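Local coordinates for protein Arf-GAP (Mus musculus, PDB 5C79) that probably stimulates GTP hydrolysis by ARF1 in a phosphoinositide-dependent way, and binds the phosphatidylinositol 4,5-bisphosphate headgroup through its PH domain, at residues K48-G51 against I52-W56; E115-Y118 against I119-S123. One frame throughout, in Å; residues are numbered along the deposited sequence.

Interaction 1: residues K48-G51 against I52-W56; sequences KSDG and IRKVW. With PBU ((2R)-3-{[(R)-hydroxy{[(1R,2R,3S,4R,5R,6S)-2,3,6-trihydroxy-4,5-bis(phosphonooxy)cyclohexyl]oxy}phosphoryl]oxy}propane-1 ,2-diyl dibutanoate), chain C.
In the phosphoinositide pocket of the PH domain, Ser49 ties the two arms of the loop together beside the bound lipid. Its OG lies 2.8 Å from Arg53 O, to which it donates from above the carbonyl plane, and also accepts the N-H of Val55 in a nearly straight bond (172°). With chi1 at 71°, OG sits between backbone N and carbonyl carbon, turned to the opposite arm; Ser49 CB is left against the inositol, 3.4 Å from PBU O3. The backbone pair Ser49 N to Val55 O closes the arms just beyond.

This is the hairpin joining strands 41-48 and 56-64, the first two of the PH fold, and Lys48 and Trp56 form a non-hydrogen-bonded antiparallel pair at its base. The Lys48 chain, bent at chi3 and chi4, lays CE over the six-membered ring of Trp56 in a CH-pi contact, while NZ makes a cation-pi contact 3.6 Å from the centroid of the five-membered ring. Nearer the turn, Lys54 NZ meets Asp50 OD1 at 2.7 Å, a salt bridge entering 37° out of the carboxylate plane. Arg53 NH2 donates to the non-bridging phosphodiester oxygen PBU OP2 at 2.6 Å, while PBU O7 lies over one guanidinium face.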
ATOM      1  N   LYS A  48       7.361  -7.717  -1.096  1.00 20.71           N
ATOM      2  CA  LYS A  48       8.633  -8.461  -1.030  1.00 20.90           C
ATOM      3  C   LYS A  48       8.687  -9.333   0.224  1.00 19.58           C
ATOM      4  O   LYS A  48       8.434  -8.834   1.338  1.00 19.86           O
ATOM      5  CB  LYS A  48       9.840  -7.533  -1.038  1.00 24.55           C
ATOM      6  CG  LYS A  48      11.111  -8.278  -1.428  1.00 28.76           C
ATOM      7  CD  LYS A  48      12.338  -7.399  -1.475  1.00 33.41           C
ATOM      8  CE  LYS A  48      12.394  -6.461  -2.667  1.00 38.98           C
ATOM      9  NZ  LYS A  48      12.572  -7.209  -3.946  1.00 42.60           N
ATOM     10  N   SER A  49       9.000 -10.620   0.047  1.00 17.86           N
ATOM     11  CA  SER A  49       9.295 -11.501   1.166  1.00 18.59           C
ATOM     12  C   SER A  49      10.686 -11.154   1.715  1.00 19.26           C
ATOM     13  O   SER A  49      11.440 -10.389   1.121  1.00 21.75           O
ATOM     14  CB  SER A  49       9.273 -12.967   0.748  1.00 19.88           C
ATOM     15  OG  SER A  49      10.381 -13.288  -0.068  1.00 20.41           O
ATOM     16  N   ASP A  50      11.036 -11.758   2.835  1.00 19.72           N
ATOM     17  CA  ASP A  50      12.420 -11.664   3.340  1.00 20.36           C
ATOM     18  C   ASP A  50      12.890 -12.991   3.906  1.00 23.05           C
ATOM     19  O   ASP A  50      12.086 -13.926   4.048  1.00 22.22           O
ATOM     20  CB  ASP A  50      12.530 -10.536   4.389  1.00 21.90           C
ATOM     21  CG  ASP A  50      13.967 -10.039   4.591  1.00 21.27           C
ATOM     22  OD1 ASP A  50      14.826 -10.217   3.694  1.00 22.15           O
ATOM     23  OD2 ASP A  50      14.244  -9.440   5.646  1.00 23.80           O
ATOM     24  N   GLY A  51      14.205 -13.066   4.155  1.00 26.02           N
ATOM     25  CA  GLY A  51      14.871 -14.259   4.668  1.00 26.27           C
ATOM     26  C   GLY A  51      15.742 -14.865   3.599  1.00 28.87           C
ATOM     27  O   GLY A  51      16.288 -14.172   2.702  1.00 31.98           O
ATOM     28  N   ILE A  52      15.869 -16.180   3.656  1.00 27.23           N
ATOM     29  CA  ILE A  52      16.730 -16.903   2.725  1.00 29.63           C
ATOM     30  C   ILE A  52      16.269 -16.662   1.285  1.00 31.80           C
ATOM     31  O   ILE A  52      17.084 -16.657   0.357  1.00 29.05           O
ATOM     32  CB  ILE A  52      16.740 -18.415   3.051  1.00 33.29           C
ATOM     33  CG1 ILE A  52      17.316 -18.651   4.440  1.00 35.90           C
ATOM     34  CG2 ILE A  52      17.532 -19.223   2.019  1.00 36.23           C
ATOM     35  CD1 ILE A  52      16.939 -20.010   4.980  1.00 38.45           C
ATOM     36  N   ARG A  53      14.959 -16.507   1.113  1.00 30.70           N
ATOM     37  CA  ARG A  53      14.379 -16.104  -0.169  1.00 36.47           C
ATOM     38  C   ARG A  53      13.685 -14.733  -0.052  1.00 34.65           C
ATOM     39  O   ARG A  53      12.727 -14.575   0.723  1.00 37.03           O
ATOM     40  CB  ARG A  53      13.422 -17.206  -0.627  1.00 40.67           C
ATOM     41  CG  ARG A  53      13.148 -17.261  -2.113  1.00 46.63           C
ATOM     42  CD  ARG A  53      12.170 -18.392  -2.420  1.00 48.44           C
ATOM     43  NE  ARG A  53      10.824 -18.191  -1.881  1.00 48.29           N
ATOM     44  CZ  ARG A  53       9.742 -18.863  -2.272  1.00 47.35           C
ATOM     45  NH1 ARG A  53       9.819 -19.795  -3.230  1.00 47.80           N
ATOM     46  NH2 ARG A  53       8.570 -18.595  -1.709  1.00 46.47           N
ATOM     47  N   LYS A  54      14.217 -13.744  -0.773  1.00 32.12           N
ATOM     48  CA  LYS A  54      13.601 -12.430  -0.966  1.00 30.38           C
ATOM     49  C   LYS A  54      13.007 -12.392  -2.391  1.00 28.08           C
ATOM     50  O   LYS A  54      13.722 -12.197  -3.390  1.00 31.14           O
ATOM     51  CB  LYS A  54      14.589 -11.260  -0.832  1.00 32.57           C
ATOM     52  CG  LYS A  54      14.945 -10.652   0.539  1.00 35.58           C
ATOM     53  CD  LYS A  54      16.044  -9.568   0.351  1.00 35.52           C
ATOM     54  CE  LYS A  54      16.025  -8.307   1.224  1.00 37.13           C
ATOM     55  NZ  LYS A  54      16.469  -8.395   2.672  1.00 32.25           N
ATOM     56  N   VAL A  55      11.706 -12.565  -2.483  1.00 22.28           N
ATOM     57  CA  VAL A  55      11.027 -12.472  -3.777  1.00 22.76           C
ATOM     58  C   VAL A  55       9.771 -11.620  -3.683  1.00 20.64           C
ATOM     59  O   VAL A  55       9.140 -11.533  -2.638  1.00 20.76           O
ATOM     60  CB  VAL A  55      10.645 -13.854  -4.357  1.00 24.07           C
ATOM     61  CG1 VAL A  55      11.905 -14.625  -4.712  1.00 25.99           C
ATOM     62  CG2 VAL A  55       9.763 -14.632  -3.410  1.00 25.25           C
ATOM     63  N   TRP A  56       9.366 -11.084  -4.822  1.00 19.49           N
ATOM     64  CA  TRP A  56       8.115 -10.346  -4.898  1.00 19.46           C
ATOM     65  C   TRP A  56       6.950 -11.340  -4.941  1.00 19.94           C
ATOM     66  O   TRP A  56       7.004 -12.321  -5.713  1.00 21.40           O
ATOM     67  CB  TRP A  56       8.071  -9.506  -6.155  1.00 19.34           C
ATOM     68  CG  TRP A  56       9.006  -8.352  -6.158  1.00 20.32           C
ATOM     69  CD1 TRP A  56      10.134  -8.195  -6.924  1.00 22.62           C
ATOM     70  CD2 TRP A  56       8.914  -7.177  -5.342  1.00 20.41           C
ATOM     71  NE1 TRP A  56      10.745  -6.988  -6.623  1.00 23.50           N
ATOM     72  CE2 TRP A  56       9.998  -6.332  -5.680  1.00 22.37           C
ATOM     73  CE3 TRP A  56       7.998  -6.744  -4.399  1.00 20.05           C
ATOM     74  CZ2 TRP A  56      10.183  -5.077  -5.077  1.00 22.81           C
ATOM     75  CZ3 TRP A  56       8.186  -5.532  -3.780  1.00 19.58           C
ATOM     76  CH2 TRP A  56       9.285  -4.709  -4.095  1.00 21.21           C
TER
HETATM   77  P1  PBU C 800       6.569 -18.498   1.416  1.00 46.95           P
HETATM   78  P4  PBU C 800       6.052 -11.680   5.506  1.00 37.29           P
HETATM   79  P5  PBU C 800       1.887 -13.648   3.839  1.00 31.91           P
HETATM   80  C3' PBU C 800       8.418 -20.328   1.515  1.00 58.50           C
HETATM   81  C2' PBU C 800       9.223 -20.613   2.761  1.00 64.65           C
HETATM   82  O2' PBU C 800      10.576 -20.159   2.571  1.00 62.72           O
HETATM   83  C1' PBU C 800       9.049 -22.096   3.122  1.00 69.42           C
HETATM   84  O1' PBU C 800       8.915 -22.181   4.533  1.00 72.26           O
HETATM   85  C1  PBU C 800       6.104 -16.206   2.767  1.00 35.70           C
HETATM   86  O1  PBU C 800       6.248 -17.629   2.758  1.00 42.78           O
HETATM   87  C2  PBU C 800       7.372 -15.491   3.290  1.00 35.88           C
HETATM   88  O2  PBU C 800       7.797 -15.843   4.609  1.00 37.00           O
HETATM   89  C3  PBU C 800       7.122 -14.019   3.373  1.00 35.96           C
HETATM   90  O3  PBU C 800       8.286 -13.357   3.938  1.00 36.95           O
HETATM   91  C4  PBU C 800       5.824 -13.823   4.167  1.00 36.50           C
HETATM   92  O4  PBU C 800       5.637 -12.465   4.208  1.00 33.81           O
HETATM   93  C5  PBU C 800       4.556 -14.388   3.584  1.00 34.06           C
HETATM   94  O5  PBU C 800       3.349 -14.130   4.354  1.00 33.96           O
HETATM   95  C6  PBU C 800       4.812 -15.865   3.536  1.00 35.52           C
HETATM   96  O6  PBU C 800       3.666 -16.371   2.910  1.00 33.03           O
HETATM   97  C7  PBU C 800      11.406 -20.899   1.613  1.00 67.79           C
HETATM   98  O7  PBU C 800      11.279 -20.733   0.411  1.00 64.53           O
HETATM   99  C8  PBU C 800      12.476 -21.828   2.139  1.00 69.41           C
HETATM  100  C9  PBU C 800      13.729 -21.003   2.372  1.00 69.75           C
HETATM  101  C10 PBU C 800      13.373 -19.808   3.229  1.00 70.48           C
HETATM  102  C11 PBU C 800       7.753 -22.729   5.210  1.00 76.42           C
HETATM  103  O11 PBU C 800       6.650 -22.710   4.691  1.00 76.59           O
HETATM  104  C12 PBU C 800       7.960 -23.326   6.575  1.00 80.64           C
HETATM  105  C13 PBU C 800       9.045 -24.391   6.459  1.00 80.47           C
HETATM  106  C14 PBU C 800      10.431 -23.795   6.575  1.00 80.63           C
HETATM  107  O41 PBU C 800       7.545 -11.379   5.578  1.00 35.33           O
HETATM  108  O42 PBU C 800       5.374 -12.506   6.586  1.00 37.36           O
HETATM  109  O43 PBU C 800       5.438 -10.348   5.182  1.00 35.38           O
HETATM  110  O51 PBU C 800       1.392 -13.029   5.137  1.00 34.54           O
HETATM  111  O52 PBU C 800       2.272 -12.586   2.815  1.00 33.64           O
HETATM  112  O53 PBU C 800       0.997 -14.641   3.223  1.00 27.98           O
HETATM  113  OP1 PBU C 800       7.158 -19.857   1.972  1.00 48.21           O
HETATM  114  OP2 PBU C 800       7.549 -17.711   0.562  1.00 45.84           O
HETATM  115  OP3 PBU C 800       5.303 -19.024   0.793  1.00 36.09           O
HETATM  116  O   HOH W   1      12.533 -16.581   3.015  1.00 27.64           O

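Interaction 2: residues E115-Y118 against I119-S123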
ATOM      1  N   GLU A 115       4.221   2.226 -13.788  1.00 33.79           N
ATOM      2  CA  GLU A 115       4.257   3.681 -13.487  1.00 36.69           C
ATOM      3  C   GLU A 115       2.900   4.244 -13.079  1.00 34.26           C
ATOM      4  O   GLU A 115       2.748   4.881 -12.028  1.00 34.41           O
ATOM      5  CB  GLU A 115       4.811   4.501 -14.708  1.00 43.87           C
ATOM      6  CG  GLU A 115       4.726   3.889 -16.131  1.00 49.77           C
ATOM      7  CD  GLU A 115       3.415   4.181 -16.862  1.00 53.95           C
ATOM      8  OE1 GLU A 115       2.532   3.290 -16.839  1.00 47.64           O
ATOM      9  OE2 GLU A 115       3.258   5.302 -17.444  1.00 53.78           O
ATOM     10  N   GLN A 116       1.930   3.990 -13.923  1.00 30.47           N
ATOM     11  CA  GLN A 116       0.588   4.520 -13.740  1.00 33.83           C
ATOM     12  C   GLN A 116      -0.122   3.897 -12.507  1.00 29.29           C
ATOM     13  O   GLN A 116      -0.801   4.595 -11.747  1.00 27.59           O
ATOM     14  CB  GLN A 116      -0.238   4.312 -15.006  1.00 37.53           C
ATOM     15  CG  GLN A 116       0.152   5.254 -16.159  1.00 44.74           C
ATOM     16  CD  GLN A 116      -0.780   6.456 -16.314  1.00 53.23           C
ATOM     17  OE1 GLN A 116      -1.180   7.082 -15.324  1.00 51.24           O
ATOM     18  NE2 GLN A 116      -1.133   6.787 -17.568  1.00 58.49           N
ATOM     19  N   ASP A 117      -0.004   2.585 -12.337  1.00 28.55           N
ATOM     20  CA  ASP A 117      -0.606   1.968 -11.124  1.00 27.99           C
ATOM     21  C   ASP A 117       0.117   2.356  -9.855  1.00 24.07           C
ATOM     22  O   ASP A 117      -0.521   2.461  -8.816  1.00 22.10           O
ATOM     23  CB  ASP A 117      -0.821   0.458 -11.189  1.00 31.45           C
ATOM     24  CG  ASP A 117      -2.084   0.031 -10.414  1.00 30.16           C
ATOM     25  OD1 ASP A 117      -3.168   0.700 -10.515  1.00 40.81           O
ATOM     26  OD2 ASP A 117      -2.053  -0.952  -9.696  1.00 37.07           O
ATOM     27  N   TYR A 118       1.432   2.569  -9.943  1.00 23.62           N
ATOM     28  CA  TYR A 118       2.240   3.169  -8.859  1.00 23.81           C
ATOM     29  C   TYR A 118       1.680   4.538  -8.463  1.00 22.79           C
ATOM     30  O   TYR A 118       1.449   4.789  -7.293  1.00 19.52           O
ATOM     31  CB  TYR A 118       3.723   3.264  -9.274  1.00 24.91           C
ATOM     32  CG  TYR A 118       4.668   4.229  -8.587  1.00 27.03           C
ATOM     33  CD1 TYR A 118       4.830   5.534  -9.065  1.00 26.98           C
ATOM     34  CD2 TYR A 118       5.451   3.835  -7.483  1.00 27.25           C
ATOM     35  CE1 TYR A 118       5.720   6.407  -8.457  1.00 29.89           C
ATOM     36  CE2 TYR A 118       6.353   4.702  -6.898  1.00 29.15           C
ATOM     37  CZ  TYR A 118       6.474   5.985  -7.377  1.00 32.14           C
ATOM     38  OH  TYR A 118       7.362   6.857  -6.813  1.00 37.67           O
ATOM     39  N   ILE A 119       1.430   5.391  -9.452  1.00 22.37           N
ATOM     40  CA  ILE A 119       0.862   6.733  -9.196  1.00 21.85           C
ATOM     41  C   ILE A 119      -0.513   6.589  -8.537  1.00 19.73           C
ATOM     42  O   ILE A 119      -0.802   7.285  -7.572  1.00 20.23           O
ATOM     43  CB  ILE A 119       0.767   7.614 -10.458  1.00 22.73           C
ATOM     44  CG1 ILE A 119       2.171   8.069 -10.893  1.00 26.79           C
ATOM     45  CG2 ILE A 119      -0.061   8.875 -10.216  1.00 23.86           C
ATOM     46  CD1 ILE A 119       2.946   8.910  -9.898  1.00 30.29           C
ATOM     47  N   ALA A 120      -1.321   5.673  -9.044  1.00 19.36           N
ATOM     48  CA  ALA A 120      -2.649   5.403  -8.500  1.00 19.00           C
ATOM     49  C   ALA A 120      -2.612   4.953  -7.056  1.00 18.02           C
ATOM     50  O   ALA A 120      -3.286   5.560  -6.188  1.00 16.40           O
ATOM     51  CB  ALA A 120      -3.385   4.397  -9.336  1.00 19.85           C
ATOM     52  N   TRP A 121      -1.821   3.905  -6.784  1.00 16.48           N
ATOM     53  CA  TRP A 121      -1.679   3.430  -5.373  1.00 16.66           C
ATOM     54  C   TRP A 121      -1.203   4.520  -4.426  1.00 16.57           C
ATOM     55  O   TRP A 121      -1.772   4.758  -3.354  1.00 17.39           O
ATOM     56  CB  TRP A 121      -0.750   2.222  -5.278  1.00 17.19           C
ATOM     57  CG  TRP A 121      -1.453   0.972  -5.537  1.00 17.97           C
ATOM     58  CD1 TRP A 121      -1.346   0.162  -6.650  1.00 18.84           C
ATOM     59  CD2 TRP A 121      -2.428   0.373  -4.685  1.00 18.94           C
ATOM     60  NE1 TRP A 121      -2.238  -0.904  -6.522  1.00 20.38           N
ATOM     61  CE2 TRP A 121      -2.878  -0.811  -5.308  1.00 20.38           C
ATOM     62  CE3 TRP A 121      -2.947   0.710  -3.429  1.00 19.02           C
ATOM     63  CZ2 TRP A 121      -3.866  -1.642  -4.717  1.00 19.18           C
ATOM     64  CZ3 TRP A 121      -3.909  -0.121  -2.849  1.00 20.01           C
ATOM     65  CH2 TRP A 121      -4.342  -1.285  -3.484  1.00 19.07           C
ATOM     66  N   ILE A 122      -0.135   5.203  -4.798  1.00 16.32           N
ATOM     67  CA  ILE A 122       0.431   6.218  -3.903  1.00 17.64           C
ATOM     68  C   ILE A 122      -0.553   7.391  -3.704  1.00 17.92           C
ATOM     69  O   ILE A 122      -0.719   7.901  -2.600  1.00 16.86           O
ATOM     70  CB  ILE A 122       1.787   6.685  -4.383  1.00 19.33           C
ATOM     71  CG1 ILE A 122       2.791   5.540  -4.202  1.00 20.63           C
ATOM     72  CG2 ILE A 122       2.271   7.867  -3.563  1.00 23.06           C
ATOM     73  CD1 ILE A 122       4.129   5.808  -4.844  1.00 22.52           C
ATOM     74  N   SER A 123      -1.221   7.779  -4.771  1.00 17.37           N
ATOM     75  CA  SER A 123      -2.238   8.861  -4.690  1.00 18.65           C
ATOM     76  C   SER A 123      -3.410   8.478  -3.777  1.00 18.46           C
ATOM     77  O   SER A 123      -3.833   9.288  -2.942  1.00 17.42           O
ATOM     78  CB  SER A 123      -2.756   9.214  -6.091  1.00 20.01           C
ATOM     79  OG  SER A 123      -1.700   9.785  -6.867  1.00 18.96           O
TER
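Trp121 N donates to Asp117 O at 2.8 Å in a nearly straight bond (175°), one of the regular i to i+4 bonds that join 115-118 to 119-123. The same spacing brings side chains together. The Asp117 carboxylate and the Trp121 indole run alongside each other, planes 76° apart, and Asp117 OD2 comes to the ring edge, 3.2 Å from Trp121 NE1. The other oxygen, OD1, makes a salt bridge with Lys41, which also forms a cation-pi contact with Trp121 and thus links both side chains.

On another side of the helix, Ile122 sends CD1 over one face of the Tyr118 ring, 3.5 Å from its centroid, a CH-pi contact. An extended chi2 of 171° carries the methyl out to the ring. Ile119 CD1 adds an apolar touch at 4.0 Å from Tyr118 CD1. One turn on, Ile119 O is gripped twice by Ser123: OG donates from 2.7 Å, above the carbonyl plane, and the backbone N reaches the same oxygen from the opposite face.

This first part of helix 115-135, the C-terminal helix of the PH fold, sets Trp121 against Leu45, Cys61 and Val63 of strands 41-48 and 56-64, while Tyr118 and Ile122 meet Pro91 of strand 88-91.

In the fold
From the N terminus, strand 41-48 runs into interaction 1, whose two adjoining segments close the hairpin and return the chain along strand 56-64. Five further strands complete the antiparallel sheet before interaction 2 opens helix 115-135. The contacts are therefore in series, neither enclosing nor crossing the other; the centres of interactions 1 and 2 lie about 23 Å apart, and their nearest atoms, about 10 Å apart, do not touch. A connection runs through the sheet: the two strands joined by 48-56 also lie beneath the helix. Interaction 1 lies at the lipid-binding end of this strand pair, whereas interaction 2 lies where the C-terminal helix packs on the pair and on strand 88-91.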